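Local coordinates for protein UTP--glucose-1-phosphate uridylyltransferase (Acinetobacter baumannii, PDB 6IKX) that catalyses the transfer of a uridylyl group from UTP to alpha-D-glucose 1-phosphate, giving UDP-glucose and diphosphate, at residues P24-T29 and S57-I62; D32-E37 and E63-R68. The protein carries 1 engineered substitution. All blocks are in the same frame, centred on the assembly; numbering follows the deposited sequence.

Interaction 1. Residues P24-T29 and S57-I62; sequences PKEMVT and SSKASI
Lys59 reaches across to the carboxylate of Glu26, and its NZ donates a hydrogen bond of 2.8 Å to Glu26 OE1 as part of a salt bridge. The ammonium meets OE1 on the syn side, 17° out of the carboxylate plane. The other oxygen is taken from within the same segment, Lys25 NZ lying 2.7 Å from Glu26 OE2, so that one carboxylate joins two lysines whose NZ atoms, Lys25 and Lys59, are 3.4 Å apart. A bend at chi2 of Glu26 (85°) turns the carboxylate back toward both of them. Val9 O accepts a further bond from Lys59 NZ, and a water held by Lys25 N adds a weak one.

Outward from the charges, the lysine stem and the proline ring slide past each other in opposite directions, Lys59 CD 3.5 Å from Pro24 CG. Ser61 OG sits against the same ring, 3.2 Å from Pro24 CD, and also touches CG of Met27. Ile62 packs beside them: its CG1 lies on Pro24 CB, while CD1, at the end of an extended chain, lies 3.6 Å from Glu26 CB. Lys25 is a residue of the UTP and UDP-glucose site, and a sulfate lies near its side chain; the salt-bridge network joins the nucleotide-binding loop of this GT-A-type nucleotidyltransferase domain to Lys59, just ahead of helix 60-65.

Interaction 2. Residues D32-E37 and E63-R68; sequences DRPAIE and ENYFDR
Two helix ends of the nucleotidyltransferase domain meet where a tyrosine at the end of helix 60-65 has a proline over one face and a glutamate at its edge, both where strand 33-34 runs into helix 35-44. The hydroxyl of Tyr65 donates to Glu37 OE1 in a hydrogen bond of 2.5 Å, a length so short that it may partly reflect coordinate error. Glu37 OE1 approaches the ring at its edge, close to the ring plane, and the carboxylate is turned 32° from that plane. Pro34 takes one face instead: its CG stands 3.6 Å from the ring centroid and 15° off the ring normal, a CH-pi contact, with CD of the same proline 3.5 Å from Tyr65 OH. Ring face and hydroxyl are thus held by residues three apart in sequence, which should restrict how the phenol can turn.

Pro34 ends the second strand of the short antiparallel pair 29-30 and 33-34, and the chain enters helix 35-44 directly after it. An extended chain, with CG anti to the backbone N (chi1 -156°), carries the Glu37 carboxylate out to the phenol. Its second oxygen is held by arginines: Arg33 NH1 donates to Glu37 OE2 at 3.1 Å, in the guanidinium plane, and Arg41 forms a salt bridge to the same oxygen. Arg33 in turn grips Asp32 side-on, NE 2.8 Å from Asp32 OD1 and NH2 2.9 Å from Asp32 OD2. On the other flank Ile36 CG2 packs 4.1 Å from Phe66 CE2, while Phe66 also rests on Val40 of helix 35-44 and Val98 of strand 97-102.

How the interactions relate
Helix 60-65 serves both contacts: interaction 1 uses its first turn and the residues leading into it, interaction 2 its last turn and the residues that follow. Their centres are 9 Å apart, and the segments opposite the helix are themselves joined, with probable backbone bonds from Ala35 N to Val28 O (3.0 Å) and from Ile36 N to Glu26 O (3.1 Å). Met27 SD packs 3.7 Å from Pro34 CB, making the apolar link. Interaction 1 includes Lys25 of the nucleotide site, whereas in interaction 2 the Ile36 side chain is about 8 Å from those of Pro8 and Asp131, both of the UTP site. Ser22 of the second subunit packs on both Met27 and Tyr65.

Interaction 1. Residues P24-T29 and S57-I62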
ATOM      1  N   PRO A  24      -5.185  -4.239  -9.291  1.00 35.39           N
ATOM      2  CA  PRO A  24      -5.163  -5.567  -9.891  1.00 37.03           C
ATOM      3  C   PRO A  24      -6.199  -5.758 -11.003  1.00 35.42           C
ATOM      4  O   PRO A  24      -7.307  -5.278 -10.862  1.00 40.88           O
ATOM      5  CB  PRO A  24      -5.390  -6.429  -8.645  1.00 41.32           C
ATOM      6  CG  PRO A  24      -4.705  -5.662  -7.539  1.00 41.19           C
ATOM      7  CD  PRO A  24      -5.145  -4.242  -7.825  1.00 39.62           C
ATOM      8  N   LYS A  25      -5.841  -6.477 -12.069  1.00 39.96           N
ATOM      9  CA  LYS A  25      -6.848  -6.958 -13.071  1.00 43.92           C
ATOM     10  C   LYS A  25      -7.980  -7.669 -12.316  1.00 40.81           C
ATOM     11  O   LYS A  25      -9.122  -7.509 -12.718  1.00 37.47           O
ATOM     12  CB  LYS A  25      -6.266  -7.898 -14.133  1.00 51.12           C
ATOM     13  CG  LYS A  25      -5.498  -9.104 -13.584  1.00 63.33           C
ATOM     14  CD  LYS A  25      -4.539  -9.826 -14.561  1.00 66.27           C
ATOM     15  CE  LYS A  25      -3.153 -10.078 -13.966  1.00 74.60           C
ATOM     16  NZ  LYS A  25      -3.063 -11.278 -13.082  1.00 69.15           N
ATOM     17  N   GLU A  26      -7.666  -8.405 -11.243  1.00 40.77           N
ATOM     18  CA  GLU A  26      -8.641  -9.221 -10.480  1.00 43.75           C
ATOM     19  C   GLU A  26      -9.657  -8.308  -9.791  1.00 43.26           C
ATOM     20  O   GLU A  26     -10.738  -8.800  -9.501  1.00 40.91           O
ATOM     21  CB  GLU A  26      -7.909 -10.093  -9.466  1.00 44.95           C
ATOM     22  CG  GLU A  26      -7.008 -11.132 -10.124  1.00 45.18           C
ATOM     23  CD  GLU A  26      -5.608 -10.650 -10.511  1.00 53.86           C
ATOM     24  OE1 GLU A  26      -5.278  -9.416 -10.329  1.00 47.94           O
ATOM     25  OE2 GLU A  26      -4.832 -11.499 -10.989  1.00 50.07           O
ATOM     26  N   MET A  27      -9.318  -7.021  -9.582  1.00 47.61           N
ATOM     27  CA  MET A  27     -10.131  -6.036  -8.808  1.00 42.58           C
ATOM     28  C   MET A  27     -10.964  -5.156  -9.746  1.00 42.34           C
ATOM     29  O   MET A  27     -11.650  -4.219  -9.289  1.00 41.98           O
ATOM     30  CB  MET A  27      -9.247  -5.189  -7.886  1.00 42.89           C
ATOM     31  CG  MET A  27      -8.719  -5.999  -6.712  1.00 47.44           C
ATOM     32  SD  MET A  27     -10.063  -6.900  -5.863  1.00 51.45           S
ATOM     33  CE  MET A  27     -10.691  -5.503  -4.942  1.00 50.72           C
ATOM     34  N   VAL A  28     -10.988  -5.514 -11.012  1.00 41.87           N
ATOM     35  CA  VAL A  28     -11.765  -4.805 -12.056  1.00 43.14           C
ATOM     36  C   VAL A  28     -13.259  -5.099 -11.879  1.00 42.65           C
ATOM     37  O   VAL A  28     -13.662  -6.290 -11.787  1.00 41.83           O
ATOM     38  CB  VAL A  28     -11.206  -5.249 -13.414  1.00 46.49           C
ATOM     39  CG1 VAL A  28     -12.220  -5.226 -14.535  1.00 50.81           C
ATOM     40  CG2 VAL A  28      -9.983  -4.402 -13.740  1.00 47.60           C
ATOM     41  N   THR A  29     -14.076  -4.057 -11.927  1.00 44.94           N
ATOM     42  CA  THR A  29     -15.461  -4.146 -11.428  1.00 47.36           C
ATOM     43  C   THR A  29     -16.306  -4.744 -12.541  1.00 45.19           C
ATOM     44  O   THR A  29     -16.187  -4.343 -13.685  1.00 50.55           O
ATOM     45  CB  THR A  29     -15.945  -2.877 -10.701  1.00 54.49           C
ATOM     46  OG1 THR A  29     -17.277  -2.579 -11.135  1.00 57.52           O
ATOM     47  CG2 THR A  29     -15.008  -1.695 -10.839  1.00 52.11           C
ATOM     48  N   SER A  57       3.409  -8.468  -4.989  1.00 40.15           N
ATOM     49  CA  SER A  57       3.578  -7.317  -4.061  1.00 45.67           C
ATOM     50  C   SER A  57       2.648  -6.145  -4.416  1.00 36.66           C
ATOM     51  O   SER A  57       2.410  -5.343  -3.535  1.00 42.33           O
ATOM     52  CB  SER A  57       5.032  -6.869  -4.033  1.00 47.13           C
ATOM     53  OG  SER A  57       5.409  -6.392  -5.316  1.00 46.36           O
ATOM     54  N   SER A  58       2.128  -6.039  -5.627  1.00 36.73           N
ATOM     55  CA  SER A  58       1.195  -4.934  -6.016  1.00 42.66           C
ATOM     56  C   SER A  58      -0.283  -5.283  -5.759  1.00 39.21           C
ATOM     57  O   SER A  58      -1.108  -4.460  -6.056  1.00 45.89           O
ATOM     58  CB  SER A  58       1.377  -4.553  -7.472  1.00 38.84           C
ATOM     59  OG  SER A  58       0.810  -5.545  -8.315  1.00 40.33           O
ATOM     60  N   LYS A  59      -0.617  -6.460  -5.235  1.00 41.89           N
ATOM     61  CA  LYS A  59      -2.002  -7.013  -5.258  1.00 43.55           C
ATOM     62  C   LYS A  59      -2.630  -7.120  -3.845  1.00 42.65           C
ATOM     63  O   LYS A  59      -3.479  -8.062  -3.648  1.00 41.70           O
ATOM     64  CB  LYS A  59      -1.992  -8.431  -5.846  1.00 50.39           C
ATOM     65  CG  LYS A  59      -1.398  -8.614  -7.238  1.00 55.27           C
ATOM     66  CD  LYS A  59      -2.148  -7.946  -8.370  1.00 52.23           C
ATOM     67  CE  LYS A  59      -1.624  -8.337  -9.729  1.00 46.50           C
ATOM     68  NZ  LYS A  59      -2.522  -9.302 -10.403  1.00 46.86           N
ATOM     69  N   ALA A  60      -2.258  -6.235  -2.894  1.00 38.28           N
ATOM     70  CA  ALA A  60      -2.805  -6.192  -1.518  1.00 37.99           C
ATOM     71  C   ALA A  60      -4.330  -6.037  -1.572  1.00 38.70           C
ATOM     72  O   ALA A  60      -4.997  -6.643  -0.763  1.00 36.24           O
ATOM     73  CB  ALA A  60      -2.205  -5.071  -0.740  1.00 37.53           C
ATOM     74  N   SER A  61      -4.875  -5.274  -2.511  1.00 38.47           N
ATOM     75  CA  SER A  61      -6.326  -4.986  -2.518  1.00 41.82           C
ATOM     76  C   SER A  61      -7.119  -6.290  -2.713  1.00 45.13           C
ATOM     77  O   SER A  61      -8.302  -6.331  -2.339  1.00 48.35           O
ATOM     78  CB  SER A  61      -6.655  -3.952  -3.548  1.00 45.05           C
ATOM     79  OG  SER A  61      -6.422  -4.442  -4.849  1.00 47.41           O
ATOM     80  N   ILE A  62      -6.520  -7.327  -3.288  1.00 44.87           N
ATOM     81  CA  ILE A  62      -7.209  -8.646  -3.412  1.00 42.96           C
ATOM     82  C   ILE A  62      -7.349  -9.264  -2.011  1.00 37.69           C
ATOM     83  O   ILE A  62      -8.413  -9.767  -1.693  1.00 37.59           O
ATOM     84  CB  ILE A  62      -6.469  -9.595  -4.382  1.00 46.38           C
ATOM     85  CG1 ILE A  62      -6.236  -8.977  -5.769  1.00 46.98           C
ATOM     86  CG2 ILE A  62      -7.233 -10.907  -4.484  1.00 47.61           C
ATOM     87  CD1 ILE A  62      -5.541  -9.906  -6.767  1.00 40.15           C
TER
HETATM   88  O   HOH W   1      -3.144  -6.898 -12.669  1.00 39.80           O

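Interaction 2. Residues D32-E37 and E63-R68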
ATOM      1  N   ASP A  32     -21.030  -4.665 -10.158  1.00 38.57           N
ATOM      2  CA  ASP A  32     -20.934  -3.939  -8.877  1.00 36.92           C
ATOM      3  C   ASP A  32     -19.953  -4.603  -7.909  1.00 40.29           C
ATOM      4  O   ASP A  32     -19.986  -4.194  -6.720  1.00 41.37           O
ATOM      5  CB  ASP A  32     -22.333  -3.897  -8.266  1.00 41.80           C
ATOM      6  CG  ASP A  32     -22.857  -5.257  -7.811  1.00 44.86           C
ATOM      7  OD1 ASP A  32     -22.267  -6.274  -8.203  1.00 40.63           O
ATOM      8  OD2 ASP A  32     -23.851  -5.276  -7.047  1.00 51.94           O
ATOM      9  N   ARG A  33     -19.151  -5.592  -8.338  1.00 41.09           N
ATOM     10  CA  ARG A  33     -18.098  -6.195  -7.468  1.00 44.96           C
ATOM     11  C   ARG A  33     -16.858  -6.597  -8.280  1.00 39.60           C
ATOM     12  O   ARG A  33     -16.907  -6.792  -9.479  1.00 35.06           O
ATOM     13  CB  ARG A  33     -18.728  -7.387  -6.749  1.00 46.40           C
ATOM     14  CG  ARG A  33     -19.091  -8.514  -7.690  1.00 47.05           C
ATOM     15  CD  ARG A  33     -20.229  -9.393  -7.225  1.00 50.68           C
ATOM     16  NE  ARG A  33     -21.444  -8.630  -6.999  1.00 55.53           N
ATOM     17  CZ  ARG A  33     -22.073  -8.506  -5.838  1.00 52.36           C
ATOM     18  NH1 ARG A  33     -21.633  -9.122  -4.755  1.00 48.05           N
ATOM     19  NH2 ARG A  33     -23.148  -7.755  -5.769  1.00 54.17           N
ATOM     20  N   PRO A  34     -15.664  -6.739  -7.685  1.00 40.93           N
ATOM     21  CA  PRO A  34     -14.490  -7.130  -8.470  1.00 42.58           C
ATOM     22  C   PRO A  34     -14.626  -8.555  -9.058  1.00 45.74           C
ATOM     23  O   PRO A  34     -15.322  -9.413  -8.495  1.00 42.84           O
ATOM     24  CB  PRO A  34     -13.376  -6.998  -7.409  1.00 43.80           C
ATOM     25  CG  PRO A  34     -14.088  -7.393  -6.140  1.00 41.64           C
ATOM     26  CD  PRO A  34     -15.371  -6.598  -6.258  1.00 40.16           C
ATOM     27  N   ALA A  35     -13.984  -8.778 -10.207  1.00 49.13           N
ATOM     28  CA  ALA A  35     -14.050 -10.029 -11.002  1.00 47.55           C
ATOM     29  C   ALA A  35     -13.736 -11.230 -10.085  1.00 47.60           C
ATOM     30  O   ALA A  35     -14.395 -12.266 -10.202  1.00 41.70           O
ATOM     31  CB  ALA A  35     -13.091  -9.912 -12.176  1.00 40.88           C
ATOM     32  N   ILE A  36     -12.747 -11.081  -9.201  1.00 45.90           N
ATOM     33  CA  ILE A  36     -12.206 -12.170  -8.337  1.00 44.62           C
ATOM     34  C   ILE A  36     -13.348 -12.720  -7.489  1.00 44.54           C
ATOM     35  O   ILE A  36     -13.280 -13.902  -7.144  1.00 47.63           O
ATOM     36  CB  ILE A  36     -11.016 -11.690  -7.466  1.00 41.12           C
ATOM     37  CG1 ILE A  36     -10.251 -12.849  -6.830  1.00 42.71           C
ATOM     38  CG2 ILE A  36     -11.457 -10.716  -6.374  1.00 43.85           C
ATOM     39  CD1 ILE A  36      -9.581 -13.787  -7.776  1.00 42.10           C
ATOM     40  N   GLU A  37     -14.312 -11.885  -7.095  1.00 43.00           N
ATOM     41  CA  GLU A  37     -15.382 -12.341  -6.184  1.00 41.67           C
ATOM     42  C   GLU A  37     -16.115 -13.513  -6.825  1.00 37.39           C
ATOM     43  O   GLU A  37     -16.574 -14.422  -6.102  1.00 43.10           O
ATOM     44  CB  GLU A  37     -16.445 -11.303  -5.855  1.00 40.43           C
ATOM     45  CG  GLU A  37     -17.099 -11.638  -4.525  1.00 44.33           C
ATOM     46  CD  GLU A  37     -18.380 -10.909  -4.190  1.00 47.45           C
ATOM     47  OE1 GLU A  37     -18.271  -9.901  -3.520  1.00 44.54           O
ATOM     48  OE2 GLU A  37     -19.485 -11.388  -4.571  1.00 50.06           O
ATOM     49  N   GLU A  63      -6.264  -9.354  -1.251  1.00 36.02           N
ATOM     50  CA  GLU A  63      -6.269  -9.882   0.131  1.00 36.06           C
ATOM     51  C   GLU A  63      -7.208  -9.028   0.986  1.00 40.44           C
ATOM     52  O   GLU A  63      -7.916  -9.593   1.860  1.00 42.19           O
ATOM     53  CB  GLU A  63      -4.857  -9.900   0.698  1.00 36.62           C
ATOM     54  CG  GLU A  63      -4.017 -10.988   0.061  1.00 43.12           C
ATOM     55  CD  GLU A  63      -2.589 -10.587  -0.285  1.00 54.06           C
ATOM     56  OE1 GLU A  63      -2.318 -10.284  -1.498  1.00 65.64           O
ATOM     57  OE2 GLU A  63      -1.743 -10.611   0.638  1.00 56.43           O
ATOM     58  N   ASN A  64      -7.240  -7.716   0.736  1.00 37.61           N
ATOM     59  CA  ASN A  64      -7.998  -6.762   1.581  1.00 36.78           C
ATOM     60  C   ASN A  64      -9.505  -6.975   1.328  1.00 36.67           C
ATOM     61  O   ASN A  64     -10.277  -6.881   2.297  1.00 38.28           O
ATOM     62  CB  ASN A  64      -7.488  -5.337   1.390  1.00 35.48           C
ATOM     63  CG  ASN A  64      -6.122  -5.136   2.013  1.00 40.83           C
ATOM     64  OD1 ASN A  64      -5.744  -5.869   2.923  1.00 44.21           O
ATOM     65  ND2 ASN A  64      -5.393  -4.126   1.554  1.00 40.22           N
ATOM     66  N   TYR A  65      -9.876  -7.371   0.121  1.00 33.61           N
ATOM     67  CA  TYR A  65     -11.274  -7.652  -0.261  1.00 37.82           C
ATOM     68  C   TYR A  65     -11.840  -8.778   0.625  1.00 40.76           C
ATOM     69  O   TYR A  65     -13.068  -8.737   0.891  1.00 39.14           O
ATOM     70  CB  TYR A  65     -11.379  -7.894  -1.773  1.00 36.32           C
ATOM     71  CG  TYR A  65     -12.811  -7.893  -2.255  1.00 35.12           C
ATOM     72  CD1 TYR A  65     -13.505  -6.706  -2.388  1.00 34.32           C
ATOM     73  CD2 TYR A  65     -13.503  -9.090  -2.440  1.00 35.44           C
ATOM     74  CE1 TYR A  65     -14.846  -6.698  -2.745  1.00 35.40           C
ATOM     75  CE2 TYR A  65     -14.839  -9.106  -2.804  1.00 33.83           C
ATOM     76  CZ  TYR A  65     -15.503  -7.904  -2.949  1.00 34.62           C
ATOM     77  OH  TYR A  65     -16.791  -7.899  -3.327  1.00 38.76           O
ATOM     78  N   PHE A  66     -11.026  -9.748   1.074  1.00 41.10           N
ATOM     79  CA  PHE A  66     -11.550 -10.950   1.790  1.00 39.42           C
ATOM     80  C   PHE A  66     -11.268 -10.836   3.287  1.00 40.72           C
ATOM     81  O   PHE A  66     -11.541 -11.816   3.979  1.00 58.30           O
ATOM     82  CB  PHE A  66     -11.012 -12.242   1.173  1.00 39.16           C
ATOM     83  CG  PHE A  66     -11.497 -12.434  -0.244  1.00 40.88           C
ATOM     84  CD1 PHE A  66     -12.786 -12.868  -0.498  1.00 40.96           C
ATOM     85  CD2 PHE A  66     -10.704 -12.093  -1.322  1.00 39.63           C
ATOM     86  CE1 PHE A  66     -13.271 -12.975  -1.790  1.00 41.88           C
ATOM     87  CE2 PHE A  66     -11.162 -12.252  -2.616  1.00 44.45           C
ATOM     88  CZ  PHE A  66     -12.451 -12.679  -2.852  1.00 46.39           C
ATOM     89  N   ASP A  67     -10.709  -9.701   3.722  1.00 37.07           N
ATOM     90  CA  ASP A  67     -10.404  -9.315   5.121  1.00 33.83           C
ATOM     91  C   ASP A  67     -11.439  -8.278   5.611  1.00 39.39           C
ATOM     92  O   ASP A  67     -12.232  -7.760   4.812  1.00 35.95           O
ATOM     93  CB  ASP A  67      -9.001  -8.723   5.270  1.00 36.37           C
ATOM     94  CG  ASP A  67      -8.440  -8.872   6.682  1.00 38.12           C
ATOM     95  OD1 ASP A  67      -9.208  -9.305   7.556  1.00 44.84           O
ATOM     96  OD2 ASP A  67      -7.266  -8.496   6.934  1.00 37.88           O
ATOM     97  N   ARG A  68     -11.452  -7.995   6.904  1.00 42.09           N
ATOM     98  CA  ARG A  68     -12.299  -6.927   7.482  1.00 48.55           C
ATOM     99  C   ARG A  68     -11.559  -5.591   7.393  1.00 49.54           C
ATOM    100  O   ARG A  68     -10.323  -5.550   7.361  1.00 50.56           O
ATOM    101  CB  ARG A  68     -12.743  -7.343   8.887  1.00 52.82           C
ATOM    102  CG  ARG A  68     -13.922  -8.297   8.787  1.00 56.97           C
ATOM    103  CD  ARG A  68     -14.197  -9.130  10.012  1.00 70.14           C
ATOM    104  NE  ARG A  68     -14.891  -8.373  11.035  1.00 77.85           N
ATOM    105  CZ  ARG A  68     -16.043  -7.757  10.858  1.00 61.33           C
ATOM    106  NH1 ARG A  68     -16.638  -7.753   9.679  1.00 71.83           N
ATOM    107  NH2 ARG A  68     -16.568  -7.085  11.852  1.00 54.65           N
TER